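Local structure of beta-lactamase-related domain-containing protein (Bacteroides dorei DSM 17855, 5TGF) at residues Arg74-Trp79 and Val83-Pro88; Trp62-Val67 and Lys165-Leu170. The protein is a putative serine beta-lactamase-related hydrolase whose natural substrate is not established, and which can bind a calcium ion. All coordinates share one frame; numbering follows the deposited sequence.

Contact 1: Arg74-Trp79 and Val83-Pro88; sequences RTDLSW and VEKWLP
Leu77 and Trp86 meet with one methyl laid on an indole. Leu77 CD1 sits over one face of the Trp86 ring, 3.7 Å from the centroid of the five-membered ring, a CH-pi contact displaced toward the rim. The ring atom nearest to Leu77 CD1 is Trp86 NE1, at 3.4 Å. Two rotations help bring the methyl and the ring together: Leu77 holds its CG opposite the backbone N (chi1 -174°), whereas in Trp86 CG is anti to the carbonyl carbon (chi1 -69°), and the two side chains cross obliquely. The far edge of the indole reaches the turn itself, Trp86 CZ2 lying 3.8 Å from Asp76 C, near the ring plane.

Alongside the apolar pair runs a charged one. Lys85 is fully extended and carries NZ to Asp76 OD2 at 2.9 Å, a salt bridge in which the ammonium comes to OD2 from above the carboxylate, 49° out of its plane. Asp81, in the linker between the segments, gathers the polar ends through its OD2, which bonds to Lys85 NZ, Trp86 NE1 and Ser78 N; the ammonium thus bridges two carboxylates, and the indole N-H is satisfied and its rotation restrained.

The turn that presents Leu77 is fixed by Thr75, whose OG1 accepts from Leu77 N at 3.2 Å and is also bonded to Val71 O. This is an ST turn, built where the chain leaves helix 60-74, and Thr75 and Leu77, with Val72, belong to a calcium site observed in this protein, with no calcium modelled on this chain.

Contact 2: Trp62-Val67 and Lys165-Leu170; sequences WVAAAV and KEFEPL
Phe167 reaches across from the start of one helix to meet Ala64 and Val67, one turn apart on another. A chi1 of -172° swings the ring away from the backbone N and carries it outward until its leading corner, CE1 and CZ, arrives at the opposing surface. There the small methyl of Ala64 forms a shallow place in the helix, and Phe167 CZ comes to 3.9 Å from Ala64 CB; the alpha carbon of Ala64 lies in the plane of the ring, at its edge.

Val67 supplies the bump beside this hollow. Its own first torsion (chi1 175°) turns the CG1 methyl toward the ring, Val67 CG1 standing 3.7 Å from Phe167 CE1, while Val67 CB is 3.8 Å from Phe167 CZ. Ala64 CB and Val67 CG1 both come to the ring obliquely. The CG1 methyl of Val67 also meets Leu170 CB at 4.1 Å, so that it lodges in the angle between Phe167 and Leu170, one turn apart on the second helix. This is also where the backbones come nearest, the alpha carbons of Val67 and Leu170 being 7.1 Å apart. The fit is wholly apolar and buried.

Glu166 occupies the N-cap position of helix 167-179, and Phe167 is thus in its first turn. Farther along that helix, Phe171 and Ile175 continue the packing against Val67. Phe186 adds an edge-to-face partner to the Phe167 ring, while Ala66 touches Phe213 of helix 207-218 and Ala65 and Ala66 touch Met237 of helix 231-238, embedding helix 60-74 among its helical neighbours.

In the fold
From the N terminus, helix 11-22 and the sheet strands 28-35 and 38-46 precede helix 60-74, whose start bears a serine-lysine pattern consistent with a serine beta-lactamase-type site. Residues 62-67, in its first half, form one side of contact 2. Contact 1 follows, closing a short loop between the turn just after this helix and helix 83-86. Only after helices 100-103, 125-133 and 150-163 does the chain return with 165-170 to close contact 2, a long loop with contact 1 nested inside. Their centres lie about 15 Å apart, and Trp79 packs against the backbone of Ala65. Helix 60-74 links the two: contact 2 joins it to helix 167-179, and its C-terminal end runs into contact 1.

Contact 1: Arg74-Trp79 and Val83-Pro88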
loop_
_atom_site.group_PDB
_atom_site.type_symbol
_atom_site.label_atom_id
_atom_site.label_comp_id
_atom_site.label_asym_id
_atom_site.label_seq_id
_atom_site.Cartn_x
_atom_site.Cartn_y
_atom_site.Cartn_z
ATOM N N ARG A 74 3.263 0.885 20.339
ATOM C CA ARG A 74 2.917 1.720 21.520
ATOM C C ARG A 74 1.885 1.103 22.496
ATOM O O ARG A 74 1.573 1.716 23.514
ATOM C CB ARG A 74 2.335 3.057 21.061
ATOM C CG ARG A 74 3.342 4.038 20.531
ATOM C CD ARG A 74 2.624 5.169 19.815
ATOM N NE ARG A 74 3.536 6.228 19.404
ATOM C CZ ARG A 74 4.404 6.124 18.415
ATOM N NH1 ARG A 74 4.489 5.012 17.691
ATOM N NH2 ARG A 74 5.181 7.153 18.130
ATOM N N THR A 75 1.280 -0.019 22.141
ATOM C CA THR A 75 0.148 -0.573 22.904
ATOM C C THR A 75 0.309 -2.085 23.010
ATOM O O THR A 75 1.259 -2.650 22.500
ATOM C CB THR A 75 -1.195 -0.273 22.216
ATOM O OG1 THR A 75 -1.224 -0.925 20.941
ATOM C CG2 THR A 75 -1.436 1.233 22.051
ATOM N N ASP A 76 -0.628 -2.745 23.683
ATOM C CA ASP A 76 -0.686 -4.204 23.727
ATOM C C ASP A 76 -1.240 -4.832 22.427
ATOM O O ASP A 76 -1.284 -6.047 22.300
ATOM C CB ASP A 76 -1.558 -4.631 24.920
ATOM C CG ASP A 76 -1.555 -6.142 25.162
ATOM O OD1 ASP A 76 -0.478 -6.741 25.350
ATOM O OD2 ASP A 76 -2.645 -6.732 25.190
ATOM N N LEU A 77 -1.641 -4.015 21.460
ATOM C CA LEU A 77 -2.044 -4.540 20.132
ATOM C C LEU A 77 -0.881 -5.269 19.492
ATOM O O LEU A 77 0.262 -4.794 19.538
ATOM C CB LEU A 77 -2.501 -3.393 19.222
ATOM C CG LEU A 77 -3.063 -3.855 17.874
ATOM C CD1 LEU A 77 -4.374 -4.636 18.050
ATOM C CD2 LEU A 77 -3.284 -2.634 16.999
ATOM N N SER A 78 -1.152 -6.455 18.957
ATOM C CA SER A 78 -0.115 -7.292 18.375
ATOM C C SER A 78 -0.597 -7.917 17.060
ATOM O O SER A 78 -1.778 -8.143 16.875
ATOM C CB SER A 78 0.302 -8.380 19.364
ATOM O OG SER A 78 0.734 -9.565 18.700
ATOM N N TRP A 79 0.345 -8.242 16.183
ATOM C CA TRP A 79 0.025 -8.801 14.873
ATOM C C TRP A 79 -0.738 -10.111 14.965
ATOM O O TRP A 79 -1.492 -10.466 14.052
ATOM C CB TRP A 79 1.309 -9.037 14.087
ATOM C CG TRP A 79 2.101 -7.771 13.861
ATOM C CD1 TRP A 79 3.336 -7.499 14.342
ATOM C CD2 TRP A 79 1.655 -6.570 13.179
ATOM N NE1 TRP A 79 3.730 -6.234 13.932
ATOM C CE2 TRP A 79 2.701 -5.640 13.246
ATOM C CE3 TRP A 79 0.467 -6.198 12.558
ATOM C CZ2 TRP A 79 2.630 -4.378 12.645
ATOM C CZ3 TRP A 79 0.379 -4.935 11.953
ATOM C CH2 TRP A 79 1.468 -4.037 11.997
ATOM N N VAL A 83 -9.459 -10.470 16.186
ATOM C CA VAL A 83 -10.370 -9.335 16.126
ATOM C C VAL A 83 -11.146 -9.161 17.454
ATOM O O VAL A 83 -11.245 -8.061 17.966
ATOM C CB VAL A 83 -11.357 -9.478 14.928
ATOM C CG1 VAL A 83 -12.457 -8.439 14.965
ATOM C CG2 VAL A 83 -10.615 -9.376 13.596
ATOM N N GLU A 84 -11.690 -10.263 17.974
ATOM C CA GLU A 84 -12.591 -10.235 19.112
ATOM C C GLU A 84 -11.918 -9.850 20.421
ATOM O O GLU A 84 -12.591 -9.446 21.361
ATOM C CB GLU A 84 -13.291 -11.601 19.253
ATOM C CG GLU A 84 -12.324 -12.748 19.562
ATOM C CD GLU A 84 -12.792 -14.079 18.992
ATOM O OE1 GLU A 84 -11.960 -15.012 18.873
ATOM O OE2 GLU A 84 -13.988 -14.193 18.627
ATOM N N LYS A 85 -10.595 -9.946 20.492
ATOM C CA LYS A 85 -9.884 -9.405 21.659
ATOM C C LYS A 85 -10.123 -7.904 21.813
ATOM O O LYS A 85 -10.206 -7.389 22.932
ATOM C CB LYS A 85 -8.398 -9.696 21.564
ATOM C CG LYS A 85 -7.549 -8.965 22.595
ATOM C CD LYS A 85 -6.079 -9.332 22.497
ATOM C CE LYS A 85 -5.257 -8.451 23.427
ATOM N NZ LYS A 85 -3.796 -8.546 23.185
ATOM N N TRP A 86 -10.221 -7.205 20.687
ATOM C CA TRP A 86 -10.322 -5.770 20.691
ATOM C C TRP A 86 -11.718 -5.280 20.369
ATOM O O TRP A 86 -12.091 -4.242 20.865
ATOM C CB TRP A 86 -9.284 -5.143 19.741
ATOM C CG TRP A 86 -7.863 -5.304 20.239
ATOM C CD1 TRP A 86 -7.013 -6.329 19.965
ATOM C CD2 TRP A 86 -7.202 -4.485 21.218
ATOM N NE1 TRP A 86 -5.844 -6.164 20.668
ATOM C CE2 TRP A 86 -5.938 -5.049 21.448
ATOM C CE3 TRP A 86 -7.575 -3.354 21.942
ATOM C CZ2 TRP A 86 -5.022 -4.499 22.338
ATOM C CZ3 TRP A 86 -6.658 -2.789 22.823
ATOM C CH2 TRP A 86 -5.398 -3.359 23.001
ATOM N N LEU A 87 -12.462 -6.004 19.525
ATOM C CA LEU A 87 -13.803 -5.601 19.093
ATOM C C LEU A 87 -14.832 -6.657 19.545
ATOM O O LEU A 87 -15.166 -7.573 18.784
ATOM C CB LEU A 87 -13.896 -5.428 17.571
ATOM C CG LEU A 87 -12.781 -4.612 16.919
ATOM C CD1 LEU A 87 -12.983 -4.497 15.404
ATOM C CD2 LEU A 87 -12.761 -3.233 17.550
ATOM N N PRO A 88 -15.324 -6.531 20.790
ATOM C CA PRO A 88 -16.109 -7.631 21.351
ATOM C C PRO A 88 -17.445 -7.894 20.645
ATOM O O PRO A 88 -17.993 -8.994 20.786
ATOM C CB PRO A 88 -16.302 -7.232 22.826
ATOM C CG PRO A 88 -16.045 -5.766 22.875
ATOM C CD PRO A 88 -15.039 -5.487 21.789
#

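Contact 2: Trp62-Val67 and Lys165-Leu170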
loop_
_atom_site.group_PDB
_atom_site.type_symbol
_atom_site.label_atom_id
_atom_site.label_comp_id
_atom_site.label_asym_id
_atom_site.label_seq_id
_atom_site.Cartn_x
_atom_site.Cartn_y
_atom_site.Cartn_z
ATOM N N TRP A 62 0.182 0.603 2.079
ATOM C CA TRP A 62 1.510 0.592 2.707
ATOM C C TRP A 62 1.538 1.560 3.878
ATOM O O TRP A 62 2.008 1.235 4.952
ATOM C CB TRP A 62 2.576 0.955 1.679
ATOM C CG TRP A 62 3.990 0.503 2.009
ATOM C CD1 TRP A 62 4.490 0.027 3.224
ATOM C CD2 TRP A 62 5.072 0.457 1.091
ATOM N NE1 TRP A 62 5.812 -0.332 3.079
ATOM C CE2 TRP A 62 6.202 -0.054 1.793
ATOM C CE3 TRP A 62 5.196 0.795 -0.252
ATOM C CZ2 TRP A 62 7.439 -0.231 1.180
ATOM C CZ3 TRP A 62 6.401 0.575 -0.877
ATOM C CH2 TRP A 62 7.517 0.050 -0.155
ATOM N N VAL A 63 1.072 2.770 3.632
ATOM C CA VAL A 63 0.990 3.819 4.673
ATOM C C VAL A 63 0.032 3.415 5.792
ATOM O O VAL A 63 0.326 3.600 6.965
ATOM C CB VAL A 63 0.594 5.182 4.074
ATOM C CG1 VAL A 63 0.530 6.249 5.178
ATOM C CG2 VAL A 63 1.559 5.573 2.960
ATOM N N ALA A 64 -1.103 2.821 5.452
ATOM C CA ALA A 64 -2.061 2.421 6.496
ATOM C C ALA A 64 -1.529 1.304 7.388
ATOM O O ALA A 64 -1.695 1.329 8.621
ATOM C CB ALA A 64 -3.377 2.017 5.852
ATOM N N ALA A 65 -0.833 0.339 6.792
ATOM C CA ALA A 65 -0.146 -0.687 7.570
ATOM C C ALA A 65 0.905 -0.059 8.521
ATOM O O ALA A 65 1.069 -0.522 9.664
ATOM C CB ALA A 65 0.523 -1.688 6.644
ATOM N N ALA A 66 1.595 0.969 8.053
ATOM C CA ALA A 66 2.556 1.702 8.916
ATOM C C ALA A 66 1.881 2.426 10.107
ATOM O O ALA A 66 2.443 2.441 11.208
ATOM C CB ALA A 66 3.370 2.673 8.102
ATOM N N VAL A 67 0.677 2.975 9.916
ATOM C CA VAL A 67 -0.039 3.607 11.023
ATOM C C VAL A 67 -0.366 2.537 12.089
ATOM O O VAL A 67 -0.124 2.727 13.286
ATOM C CB VAL A 67 -1.327 4.298 10.546
ATOM C CG1 VAL A 67 -2.128 4.844 11.721
ATOM C CG2 VAL A 67 -1.019 5.420 9.573
ATOM N N LYS A 165 -8.579 6.643 19.688
ATOM C CA LYS A 165 -8.467 7.779 18.772
ATOM C C LYS A 165 -8.766 7.288 17.334
ATOM O O LYS A 165 -8.411 6.178 16.984
ATOM C CB LYS A 165 -7.041 8.338 18.825
ATOM C CG LYS A 165 -6.890 9.766 18.391
ATOM C CD LYS A 165 -5.478 10.293 18.726
ATOM C CE LYS A 165 -5.230 11.585 17.952
ATOM N NZ LYS A 165 -3.928 12.255 18.253
ATOM N N GLU A 166 -9.373 8.133 16.521
ATOM C CA GLU A 166 -9.774 7.705 15.177
ATOM C C GLU A 166 -8.562 7.640 14.226
ATOM O O GLU A 166 -7.504 8.232 14.487
ATOM C CB GLU A 166 -10.881 8.603 14.632
ATOM C CG GLU A 166 -12.251 8.315 15.252
ATOM C CD GLU A 166 -13.390 8.800 14.385
ATOM O OE1 GLU A 166 -13.602 10.016 14.334
ATOM O OE2 GLU A 166 -14.017 7.984 13.672
ATOM N N PHE A 167 -8.731 6.887 13.146
ATOM C CA PHE A 167 -7.626 6.484 12.280
ATOM C C PHE A 167 -6.977 7.655 11.539
ATOM O O PHE A 167 -5.738 7.704 11.389
ATOM C CB PHE A 167 -8.086 5.395 11.290
ATOM C CG PHE A 167 -6.944 4.799 10.492
ATOM C CD1 PHE A 167 -6.196 3.776 11.001
ATOM C CD2 PHE A 167 -6.571 5.358 9.288
ATOM C CE1 PHE A 167 -5.101 3.267 10.300
ATOM C CE2 PHE A 167 -5.506 4.837 8.561
ATOM C CZ PHE A 167 -4.770 3.809 9.082
ATOM N N GLU A 168 -7.774 8.576 11.024
ATOM C CA GLU A 168 -7.179 9.714 10.333
ATOM C C GLU A 168 -6.317 10.582 11.316
ATOM O O GLU A 168 -5.171 10.938 10.996
ATOM C CB GLU A 168 -8.230 10.507 9.586
ATOM C CG GLU A 168 -7.747 11.815 8.958
ATOM C CD GLU A 168 -6.577 11.665 7.987
ATOM O OE1 GLU A 168 -6.376 10.585 7.410
ATOM O OE2 GLU A 168 -5.842 12.641 7.790
ATOM N N PRO A 169 -6.859 10.902 12.509
ATOM C CA PRO A 169 -6.006 11.633 13.448
ATOM C C PRO A 169 -4.771 10.852 13.863
ATOM O O PRO A 169 -3.689 11.456 14.002
ATOM C CB PRO A 169 -6.920 11.858 14.662
ATOM C CG PRO A 169 -8.279 11.790 14.148
ATOM C CD PRO A 169 -8.281 11.014 12.861
ATOM N N LEU A 170 -4.891 9.536 13.977
ATOM C CA LEU A 170 -3.727 8.696 14.235
ATOM C C LEU A 170 -2.670 8.783 13.146
ATOM O O LEU A 170 -1.474 8.858 13.421
ATOM C CB LEU A 170 -4.126 7.240 14.449
ATOM C CG LEU A 170 -4.796 6.922 15.783
ATOM C CD1 LEU A 170 -5.296 5.500 15.707
ATOM C CD2 LEU A 170 -3.788 7.104 16.945
#